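Local coordinates for protein VirX1 (Cyanophage Syn10, PDB 6QGM) that iodinates diverse substrates as a marine viral halogenase, probably working with reduced flavin as other tryptophan halogenase family members do, at residues F130-V134 and S463-A467; S245-N250 and Y417-C421; R263-H268 and P285-I290. One frame throughout, in Å; residues are numbered along the deposited sequence.

In the fold
All three contacts belong to the tryptophan halogenase fold of one chain; their centres are about 24 to 31 Å apart and no atoms of one touch another. Contact 1 is wholly buried and joins two helices by apolar chemistry alone. Contact 2 is only partly buried: a loop meets a helix through one hydrogen bond at its inner end and a tryptophan nearer the exposed lysine end. Contact 3 is mostly buried and the most polar, with an arginine gripping a hairpin carbonyl. Contacts 2 and 3 involve the same seven-stranded sheet: loop 245-250 leads into strand 252-258, and the hairpin of contact 3 joins strands 279-285 and 290-296. Along the chain, contact 3 is nested inside contact 2, and contact 2 inside contact 1.

Contact 1: residues F130-V134 and S463-A467; sequences FARFV and SFIIA
Ala-467 N donates to Ser-463 O at 3.0 Å, and this helical turn places the CB atoms of both residues beside the Phe-130 ring. Ala-467 CB lies 3.7 Å from Phe-130 CG, approaching the ring obliquely, while Ser-463 CB is 4.0 Å from Phe-130 CZ at the far end of the same ring. Phe-130 reaches this position because its CG stands anti to the backbone nitrogen (chi1 173°), which sends the ring from helix 129-134 across to helix 462-468.

The main aromatic contact is T-shaped. The edge of Phe-130 is directed at the face of Phe-464, with ring centroids 5.3 Å apart and planes inclined at 66°. CE2 makes the approach: it stands over the face of Phe-464 but displaced toward the rim, and its nearest atom there is CD1, at 3.7 Å. Phe-464 is also met from the first helix by two smaller groups. Ala-131 CA sits at its edge, near the ring plane, and Val-134 CG2 comes obliquely to within 3.6 Å of Phe-464 CE1. The same Val-134 methyl also lies above the rim of one face of Phe-130, in the angle between the two rings.

The short helical segments run at 144° to each other, with their axes 10.5 Å apart at closest approach. The contact thus joins two helices far apart in the sequence of this tryptophan halogenase family chain, as part of an aromatic cluster in which Trp-114 meets Phe-130 edge-to-face and Tyr-94 meets Phe-464.

No hydrogen bond crosses between the segments, and all six touching residues are buried. The chemistry therefore implies an apolar interface held by dispersion and by the weak electrostatics of the T-shaped ring pair, with no polar bond between the segments to fix its register.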
loop_
_atom_site.group_PDB
_atom_site.type_symbol
_atom_site.label_atom_id
_atom_site.label_comp_id
_atom_site.label_asym_id
_atom_site.label_seq_id
_atom_site.Cartn_x
_atom_site.Cartn_y
_atom_site.Cartn_z
ATOM N N PHE B 130 -12.245 -1.615 -28.760
ATOM C CA PHE B 130 -12.096 -1.999 -27.330
ATOM C C PHE B 130 -13.425 -1.751 -26.608
ATOM O O PHE B 130 -13.921 -2.681 -25.906
ATOM C CB PHE B 130 -10.967 -1.265 -26.607
ATOM C CG PHE B 130 -10.957 -1.545 -25.123
ATOM C CD1 PHE B 130 -10.497 -2.756 -24.635
ATOM C CD2 PHE B 130 -11.470 -0.616 -24.219
ATOM C CE1 PHE B 130 -10.520 -3.017 -23.275
ATOM C CE2 PHE B 130 -11.473 -0.871 -22.857
ATOM C CZ PHE B 130 -11.006 -2.078 -22.389
ATOM N N ALA B 131 -13.995 -0.546 -26.762
ATOM C CA ALA B 131 -15.223 -0.140 -26.042
ATOM C C ALA B 131 -16.377 -1.084 -26.442
ATOM O O ALA B 131 -17.092 -1.572 -25.550
ATOM C CB ALA B 131 -15.532 1.306 -26.340
ATOM N N ARG B 132 -16.530 -1.338 -27.746
ATOM C CA ARG B 132 -17.557 -2.245 -28.303
ATOM C C ARG B 132 -17.377 -3.627 -27.696
ATOM O O ARG B 132 -18.382 -4.275 -27.415
ATOM C CB ARG B 132 -17.424 -2.364 -29.818
ATOM C CG ARG B 132 -17.284 -1.035 -30.535
ATOM C CD ARG B 132 -18.132 -1.018 -31.774
ATOM N NE ARG B 132 -17.793 0.137 -32.590
ATOM C CZ ARG B 132 -17.012 0.113 -33.656
ATOM N NH1 ARG B 132 -16.481 -1.024 -34.086
ATOM N NH2 ARG B 132 -16.783 1.236 -34.311
ATOM N N PHE B 133 -16.126 -4.054 -27.527
ATOM C CA PHE B 133 -15.765 -5.427 -27.119
ATOM C C PHE B 133 -15.982 -5.606 -25.616
ATOM O O PHE B 133 -15.982 -6.750 -25.189
ATOM C CB PHE B 133 -14.322 -5.744 -27.510
ATOM C CG PHE B 133 -13.898 -7.174 -27.273
ATOM C CD1 PHE B 133 -14.188 -8.166 -28.199
ATOM C CD2 PHE B 133 -13.214 -7.531 -26.123
ATOM C CE1 PHE B 133 -13.801 -9.482 -27.972
ATOM C CE2 PHE B 133 -12.822 -8.844 -25.912
ATOM C CZ PHE B 133 -13.114 -9.821 -26.829
ATOM N N VAL B 134 -16.151 -4.548 -24.829
ATOM C CA VAL B 134 -16.261 -4.699 -23.341
ATOM C C VAL B 134 -17.522 -4.026 -22.801
ATOM O O VAL B 134 -17.863 -4.297 -21.639
ATOM C CB VAL B 134 -15.015 -4.171 -22.614
ATOM C CG1 VAL B 134 -13.774 -4.920 -23.069
ATOM C CG2 VAL B 134 -14.862 -2.657 -22.777
ATOM N N SER B 463 -8.480 2.287 -18.936
ATOM C CA SER B 463 -8.445 1.268 -20.011
ATOM C C SER B 463 -9.049 1.847 -21.301
ATOM O O SER B 463 -8.421 1.679 -22.356
ATOM C CB SER B 463 -9.113 -0.006 -19.579
ATOM O OG SER B 463 -8.265 -0.726 -18.712
ATOM N N PHE B 464 -10.182 2.551 -21.222
ATOM C CA PHE B 464 -10.871 3.094 -22.420
ATOM C C PHE B 464 -10.019 4.193 -23.077
ATOM O O PHE B 464 -10.007 4.302 -24.306
ATOM C CB PHE B 464 -12.245 3.653 -22.055
ATOM C CG PHE B 464 -13.242 2.609 -21.631
ATOM C CD1 PHE B 464 -13.952 1.873 -22.566
ATOM C CD2 PHE B 464 -13.442 2.351 -20.285
ATOM C CE1 PHE B 464 -14.855 0.903 -22.163
ATOM C CE2 PHE B 464 -14.348 1.384 -19.880
ATOM C CZ PHE B 464 -15.034 0.647 -20.822
ATOM N N ILE B 465 -9.327 4.985 -22.269
ATOM C CA ILE B 465 -8.531 6.169 -22.710
ATOM C C ILE B 465 -7.243 5.702 -23.411
ATOM O O ILE B 465 -7.025 6.133 -24.560
ATOM C CB ILE B 465 -8.242 7.095 -21.512
ATOM C CG1 ILE B 465 -9.528 7.577 -20.835
ATOM C CG2 ILE B 465 -7.374 8.274 -21.941
ATOM C CD1 ILE B 465 -10.568 8.139 -21.779
ATOM N N ILE B 466 -6.436 4.853 -22.775
ATOM C CA ILE B 466 -5.159 4.355 -23.376
ATOM C C ILE B 466 -5.448 3.398 -24.549
ATOM O O ILE B 466 -4.651 3.399 -25.512
ATOM C CB ILE B 466 -4.208 3.746 -22.319
ATOM C CG1 ILE B 466 -4.766 2.480 -21.672
ATOM C CG2 ILE B 466 -3.827 4.790 -21.280
ATOM C CD1 ILE B 466 -3.831 1.838 -20.683
ATOM N N ALA B 467 -6.552 2.649 -24.506
ATOM C CA ALA B 467 -7.053 1.840 -25.651
ATOM C C ALA B 467 -7.308 2.756 -26.852
ATOM O O ALA B 467 -6.787 2.445 -27.954
ATOM C CB ALA B 467 -8.305 1.080 -25.285
#

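Contact 2: residues S245-N250 and Y417-C421; sequences SKKLAN and YWKWC
Ala-249 lies in an irregular loop between strands 241-243 and 252-258, which passes helix 416-424 at its closest with Ala-249 CA 8.1 Å from Cys-421 CA. Tyr-417 and Trp-420, three residues apart on the helix, bridge that gap. Both have CG anti to the backbone nitrogen (chi1 175° for Tyr-417), which sends their rings toward the loop. Ala-249 CB meets both rings, at 3.8 Å from Trp-420 CZ3 and 4.0 Å from Tyr-417 CE1. Beyond the alanine, Trp-420 CH2 faces the loop backbone, with Lys-246 O near the ring plane at its edge.

The polar link is Tyr-417 OH donating to Asn-250 OD1 at 2.9 Å. The phenol oxygen approaches from the side of the carbonyl and is tilted 27° from its plane; the amide and phenol planes are nearly parallel (5° apart) but offset from each other. Asn-250 ND2 donates to Glu-352 OE1, a bond consistent with the amide being turned so that OD1 faces the tyrosine. Arg-299 makes a cation-pi contact with Trp-420. In the tryptophan halogenase fold of this chain, the contact joins the loop entering strand 252-258 of the seven-stranded sheet to helix 416-424.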
loop_
_atom_site.group_PDB
_atom_site.type_symbol
_atom_site.label_atom_id
_atom_site.label_comp_id
_atom_site.label_asym_id
_atom_site.label_seq_id
_atom_site.Cartn_x
_atom_site.Cartn_y
_atom_site.Cartn_z
ATOM N N SER B 245 -1.793 23.442 -12.730
ATOM C CA SER B 245 -1.045 23.912 -13.934
ATOM C C SER B 245 0.203 23.058 -14.205
ATOM O O SER B 245 0.734 23.137 -15.337
ATOM C CB SER B 245 -0.691 25.377 -13.858
ATOM O OG SER B 245 -0.365 25.747 -12.539
ATOM N N LYS B 246 0.649 22.268 -13.227
ATOM C CA LYS B 246 1.805 21.353 -13.392
ATOM C C LYS B 246 1.444 20.137 -14.254
ATOM O O LYS B 246 2.393 19.604 -14.844
ATOM C CB LYS B 246 2.373 20.992 -12.016
ATOM C CG LYS B 246 3.541 21.888 -11.598
ATOM C CD LYS B 246 3.526 22.497 -10.196
ATOM C CE LYS B 246 4.281 23.807 -10.217
ATOM N NZ LYS B 246 4.701 24.211 -8.855
ATOM N N LYS B 247 0.168 19.735 -14.364
ATOM C CA LYS B 247 -0.241 18.574 -15.224
ATOM C C LYS B 247 -1.349 18.951 -16.227
ATOM O O LYS B 247 -1.506 18.222 -17.259
ATOM C CB LYS B 247 -0.677 17.378 -14.371
ATOM C CG LYS B 247 -1.742 17.691 -13.331
ATOM C CD LYS B 247 -1.932 16.589 -12.344
ATOM C CE LYS B 247 -3.155 16.823 -11.507
ATOM N NZ LYS B 247 -3.304 15.749 -10.504
ATOM N N LEU B 248 -2.116 20.004 -15.948
ATOM C CA LEU B 248 -3.200 20.486 -16.836
ATOM C C LEU B 248 -2.920 21.946 -17.201
ATOM O O LEU B 248 -2.906 22.790 -16.291
ATOM C CB LEU B 248 -4.543 20.322 -16.112
ATOM C CG LEU B 248 -4.951 18.890 -15.808
ATOM C CD1 LEU B 248 -6.093 18.859 -14.804
ATOM C CD2 LEU B 248 -5.339 18.166 -17.091
ATOM N N ALA B 249 -2.740 22.219 -18.492
ATOM C CA ALA B 249 -2.293 23.528 -19.021
ATOM C C ALA B 249 -3.475 24.494 -19.174
ATOM O O ALA B 249 -3.222 25.692 -19.298
ATOM C CB ALA B 249 -1.579 23.313 -20.328
ATOM N N ASN B 250 -4.709 24.000 -19.176
ATOM C CA ASN B 250 -5.910 24.796 -19.546
ATOM C C ASN B 250 -6.310 25.684 -18.364
ATOM O O ASN B 250 -6.575 25.164 -17.296
ATOM C CB ASN B 250 -7.029 23.885 -20.074
ATOM C CG ASN B 250 -6.634 23.191 -21.359
ATOM O OD1 ASN B 250 -5.745 23.662 -22.055
ATOM N ND2 ASN B 250 -7.292 22.086 -21.685
ATOM N N TYR B 417 1.332 23.278 -28.059
ATOM C CA TYR B 417 0.452 22.837 -26.946
ATOM C C TYR B 417 0.546 21.325 -26.786
ATOM O O TYR B 417 0.782 20.857 -25.658
ATOM C CB TYR B 417 -0.991 23.285 -27.165
ATOM C CG TYR B 417 -1.966 22.777 -26.140
ATOM C CD1 TYR B 417 -2.167 23.425 -24.940
ATOM C CD2 TYR B 417 -2.717 21.642 -26.388
ATOM C CE1 TYR B 417 -3.069 22.948 -24.000
ATOM C CE2 TYR B 417 -3.635 21.155 -25.470
ATOM C CZ TYR B 417 -3.810 21.811 -24.268
ATOM O OH TYR B 417 -4.702 21.331 -23.354
ATOM N N TRP B 418 0.381 20.588 -27.887
ATOM C CA TRP B 418 0.348 19.101 -27.884
ATOM C C TRP B 418 1.767 18.555 -27.724
ATOM O O TRP B 418 1.914 17.518 -27.056
ATOM C CB TRP B 418 -0.369 18.568 -29.136
ATOM C CG TRP B 418 -1.855 18.695 -29.020
ATOM C CD1 TRP B 418 -2.668 19.576 -29.665
ATOM C CD2 TRP B 418 -2.694 17.949 -28.123
ATOM N NE1 TRP B 418 -3.960 19.417 -29.253
ATOM C CE2 TRP B 418 -4.009 18.429 -28.306
ATOM C CE3 TRP B 418 -2.468 16.915 -27.207
ATOM C CZ2 TRP B 418 -5.086 17.911 -27.591
ATOM C CZ3 TRP B 418 -3.529 16.414 -26.501
ATOM C CH2 TRP B 418 -4.821 16.886 -26.709
ATOM N N LYS B 419 2.778 19.244 -28.272
ATOM C CA LYS B 419 4.198 18.871 -28.041
ATOM C C LYS B 419 4.462 18.952 -26.531
ATOM O O LYS B 419 5.102 18.023 -26.008
ATOM C CB LYS B 419 5.151 19.702 -28.893
ATOM C CG LYS B 419 6.378 18.925 -29.357
ATOM C CD LYS B 419 7.433 19.761 -30.040
ATOM C CE LYS B 419 8.861 19.325 -29.729
ATOM N NZ LYS B 419 9.803 20.475 -29.667
ATOM N N TRP B 420 3.925 19.969 -25.844
ATOM C CA TRP B 420 4.114 20.121 -24.375
ATOM C C TRP B 420 3.433 18.966 -23.634
ATOM O O TRP B 420 4.063 18.391 -22.722
ATOM C CB TRP B 420 3.603 21.450 -23.823
ATOM C CG TRP B 420 3.864 21.568 -22.347
ATOM C CD1 TRP B 420 5.041 21.924 -21.750
ATOM C CD2 TRP B 420 2.956 21.257 -21.277
ATOM N NE1 TRP B 420 4.931 21.855 -20.389
ATOM C CE2 TRP B 420 3.653 21.466 -20.069
ATOM C CE3 TRP B 420 1.631 20.801 -21.218
ATOM C CZ2 TRP B 420 3.062 21.255 -18.821
ATOM C CZ3 TRP B 420 1.045 20.601 -19.979
ATOM C CH2 TRP B 420 1.754 20.824 -18.798
ATOM N N CYS B 421 2.181 18.673 -23.993
ATOM C CA CYS B 421 1.315 17.685 -23.300
ATOM C C CYS B 421 1.917 16.275 -23.391
ATOM O O CYS B 421 1.816 15.553 -22.388
ATOM C CB CYS B 421 -0.093 17.685 -23.869
ATOM S SG CYS B 421 -1.042 19.156 -23.407
#

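Contact 3: residues R263-H268 and P285-I290; sequences REEEMH and PLWNRI
Arg-263 and Met-267 pack against the connection of a beta-hairpin formed by strands 279-285 and 290-296. Pro-285 ends the first strand and completes the W-x-W-x-I-P sequence characteristic of flavin-dependent halogenases. Hydrogen bonding comes from Arg-263, whose extended chain brings the guanidinium side-on to Trp-287 O: NE donates at 3.0 Å and NH2 at 2.9 Å. NE lies nearly in line with the carbonyl (C=O...N 171°), though the bond itself is bent at the hydrogen, whereas NH2 stands above the carbonyl plane.

The cation-pi contact uses the same guanidinium. Arg-263 CZ is 4.2 Å from the centroid of the Trp-287 six-membered ring and 13° off its normal. With the two planes 64° apart, the guanidinium points NH2 at the indole face instead of stacking flat. Tyr-527 of the C-terminal helix 518-527 stacks on the same indole.

Apolar and sulfur contacts follow where the chain leaves helix 263-266 in an inverse gamma turn centred on Met-267. Met-267 CG lies 4.1 Å from Pro-285 CB, and its SD makes an oblique Met-aromatic contact, 3.7 Å from Trp-287 CE3. The bend at chi3 carries Met-267 CE to 3.5 Å from Trp-287 O, the carbonyl oxygen that Arg-263 grips.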
loop_
_atom_site.group_PDB
_atom_site.type_symbol
_atom_site.label_atom_id
_atom_site.label_comp_id
_atom_site.label_asym_id
_atom_site.label_seq_id
_atom_site.Cartn_x
_atom_site.Cartn_y
_atom_site.Cartn_z
ATOM N N ARG B 263 -32.249 18.811 -35.586
ATOM C CA ARG B 263 -32.386 18.518 -34.139
ATOM C C ARG B 263 -32.438 17.012 -33.861
ATOM O O ARG B 263 -31.766 16.561 -32.924
ATOM C CB ARG B 263 -33.634 19.226 -33.626
ATOM C CG ARG B 263 -33.880 19.057 -32.140
ATOM C CD ARG B 263 -35.286 19.529 -31.893
ATOM N NE ARG B 263 -35.575 19.597 -30.487
ATOM C CZ ARG B 263 -36.771 19.437 -29.945
ATOM N NH1 ARG B 263 -37.817 19.190 -30.712
ATOM N NH2 ARG B 263 -36.915 19.531 -28.639
ATOM N N GLU B 264 -33.252 16.272 -34.612
ATOM C CA GLU B 264 -33.418 14.796 -34.448
ATOM C C GLU B 264 -32.045 14.145 -34.646
ATOM O O GLU B 264 -31.663 13.402 -33.738
ATOM C CB GLU B 264 -34.448 14.260 -35.440
ATOM C CG GLU B 264 -35.867 14.729 -35.140
ATOM C CD GLU B 264 -36.961 14.069 -35.970
ATOM O OE1 GLU B 264 -36.758 12.917 -36.411
ATOM O OE2 GLU B 264 -38.023 14.701 -36.189
ATOM N N GLU B 265 -31.327 14.459 -35.736
ATOM C CA GLU B 265 -30.011 13.856 -36.088
ATOM C C GLU B 265 -28.916 14.275 -35.093
ATOM O O GLU B 265 -28.032 13.452 -34.805
ATOM C CB GLU B 265 -29.567 14.260 -37.498
ATOM C CG GLU B 265 -30.230 13.487 -38.623
ATOM C CD GLU B 265 -29.478 13.551 -39.963
ATOM O OE1 GLU B 265 -28.229 13.690 -39.955
ATOM O OE2 GLU B 265 -30.114 13.407 -41.034
ATOM N N GLU B 266 -28.970 15.508 -34.588
ATOM C CA GLU B 266 -27.840 16.189 -33.890
ATOM C C GLU B 266 -27.883 15.961 -32.378
ATOM O O GLU B 266 -26.811 16.021 -31.763
ATOM C CB GLU B 266 -27.893 17.696 -34.126
ATOM C CG GLU B 266 -27.389 18.147 -35.476
ATOM C CD GLU B 266 -27.085 19.637 -35.468
ATOM O OE1 GLU B 266 -26.029 20.024 -34.876
ATOM O OE2 GLU B 266 -27.921 20.407 -36.001
ATOM N N MET B 267 -29.069 15.774 -31.800
ATOM C CA MET B 267 -29.267 15.659 -30.332
ATOM C C MET B 267 -28.712 14.318 -29.859
ATOM O O MET B 267 -29.493 13.376 -29.625
ATOM C CB MET B 267 -30.745 15.780 -29.957
ATOM C CG MET B 267 -30.956 15.948 -28.485
ATOM S SD MET B 267 -32.705 15.932 -28.085
ATOM C CE MET B 267 -33.291 17.232 -29.174
ATOM N N HIS B 268 -27.390 14.252 -29.707
ATOM C CA HIS B 268 -26.653 12.995 -29.448
ATOM C C HIS B 268 -26.799 12.560 -27.989
ATOM O O HIS B 268 -26.778 13.404 -27.074
ATOM C CB HIS B 268 -25.198 13.118 -29.911
ATOM C CG HIS B 268 -25.088 13.136 -31.399
ATOM N ND1 HIS B 268 -24.018 13.668 -32.051
ATOM C CD2 HIS B 268 -25.937 12.716 -32.361
ATOM C CE1 HIS B 268 -24.198 13.566 -33.349
ATOM N NE2 HIS B 268 -25.364 12.986 -33.562
ATOM N N PRO B 285 -25.579 18.383 -26.119
ATOM C CA PRO B 285 -26.927 18.494 -26.665
ATOM C C PRO B 285 -27.962 18.625 -25.543
ATOM O O PRO B 285 -27.971 17.802 -24.650
ATOM C CB PRO B 285 -27.168 17.182 -27.429
ATOM C CG PRO B 285 -25.790 16.534 -27.522
ATOM C CD PRO B 285 -25.009 17.042 -26.321
ATOM N N LEU B 286 -28.779 19.675 -25.608
ATOM C CA LEU B 286 -29.983 19.843 -24.756
ATOM C C LEU B 286 -31.223 19.773 -25.640
ATOM O O LEU B 286 -31.089 19.579 -26.856
ATOM C CB LEU B 286 -29.892 21.181 -24.020
ATOM C CG LEU B 286 -28.723 21.314 -23.050
ATOM C CD1 LEU B 286 -28.757 22.670 -22.381
ATOM C CD2 LEU B 286 -28.739 20.206 -22.018
ATOM N N TRP B 287 -32.398 19.876 -25.034
ATOM C CA TRP B 287 -33.690 19.674 -25.736
ATOM C C TRP B 287 -33.823 20.740 -26.828
ATOM O O TRP B 287 -34.208 20.364 -27.932
ATOM C CB TRP B 287 -34.842 19.693 -24.724
ATOM C CG TRP B 287 -36.174 19.292 -25.261
ATOM C CD1 TRP B 287 -37.323 20.017 -25.218
ATOM C CD2 TRP B 287 -36.509 18.059 -25.923
ATOM N NE1 TRP B 287 -38.350 19.326 -25.805
ATOM C CE2 TRP B 287 -37.882 18.116 -26.245
ATOM C CE3 TRP B 287 -35.789 16.915 -26.278
ATOM C CZ2 TRP B 287 -38.538 17.079 -26.907
ATOM C CZ3 TRP B 287 -36.442 15.895 -26.937
ATOM C CH2 TRP B 287 -37.803 15.969 -27.229
ATOM N N ASN B 288 -33.420 21.987 -26.546
ATOM C CA ASN B 288 -33.726 23.190 -27.369
ATOM C C ASN B 288 -32.486 23.749 -28.077
ATOM O O ASN B 288 -32.661 24.657 -28.920
ATOM C CB ASN B 288 -34.386 24.292 -26.534
ATOM C CG ASN B 288 -33.599 24.732 -25.319
ATOM O OD1 ASN B 288 -32.625 24.099 -24.919
ATOM N ND2 ASN B 288 -34.038 25.812 -24.701
ATOM N N ARG B 289 -31.284 23.247 -27.783
ATOM C CA ARG B 289 -30.016 23.852 -28.297
ATOM C C ARG B 289 -28.822 22.930 -28.028
ATOM O O ARG B 289 -29.002 21.954 -27.254
ATOM C CB ARG B 289 -29.764 25.184 -27.593
ATOM C CG ARG B 289 -29.395 25.043 -26.121
ATOM C CD ARG B 289 -29.931 26.194 -25.307
ATOM N NE ARG B 289 -29.319 26.300 -23.988
ATOM C CZ ARG B 289 -29.877 25.924 -22.841
ATOM N NH1 ARG B 289 -31.083 25.357 -22.810
ATOM N NH2 ARG B 289 -29.208 26.115 -21.717
ATOM N N ILE B 290 -27.665 23.252 -28.628
ATOM C CA ILE B 290 -26.340 22.662 -28.282
ATOM C C ILE B 290 -25.569 23.687 -27.445
ATOM O O ILE B 290 -25.450 24.834 -27.910
ATOM C CB ILE B 290 -25.555 22.283 -29.552
ATOM C CG1 ILE B 290 -26.347 21.348 -30.467
ATOM C CG2 ILE B 290 -24.188 21.703 -29.203
ATOM C CD1 ILE B 290 -25.777 21.259 -31.865
#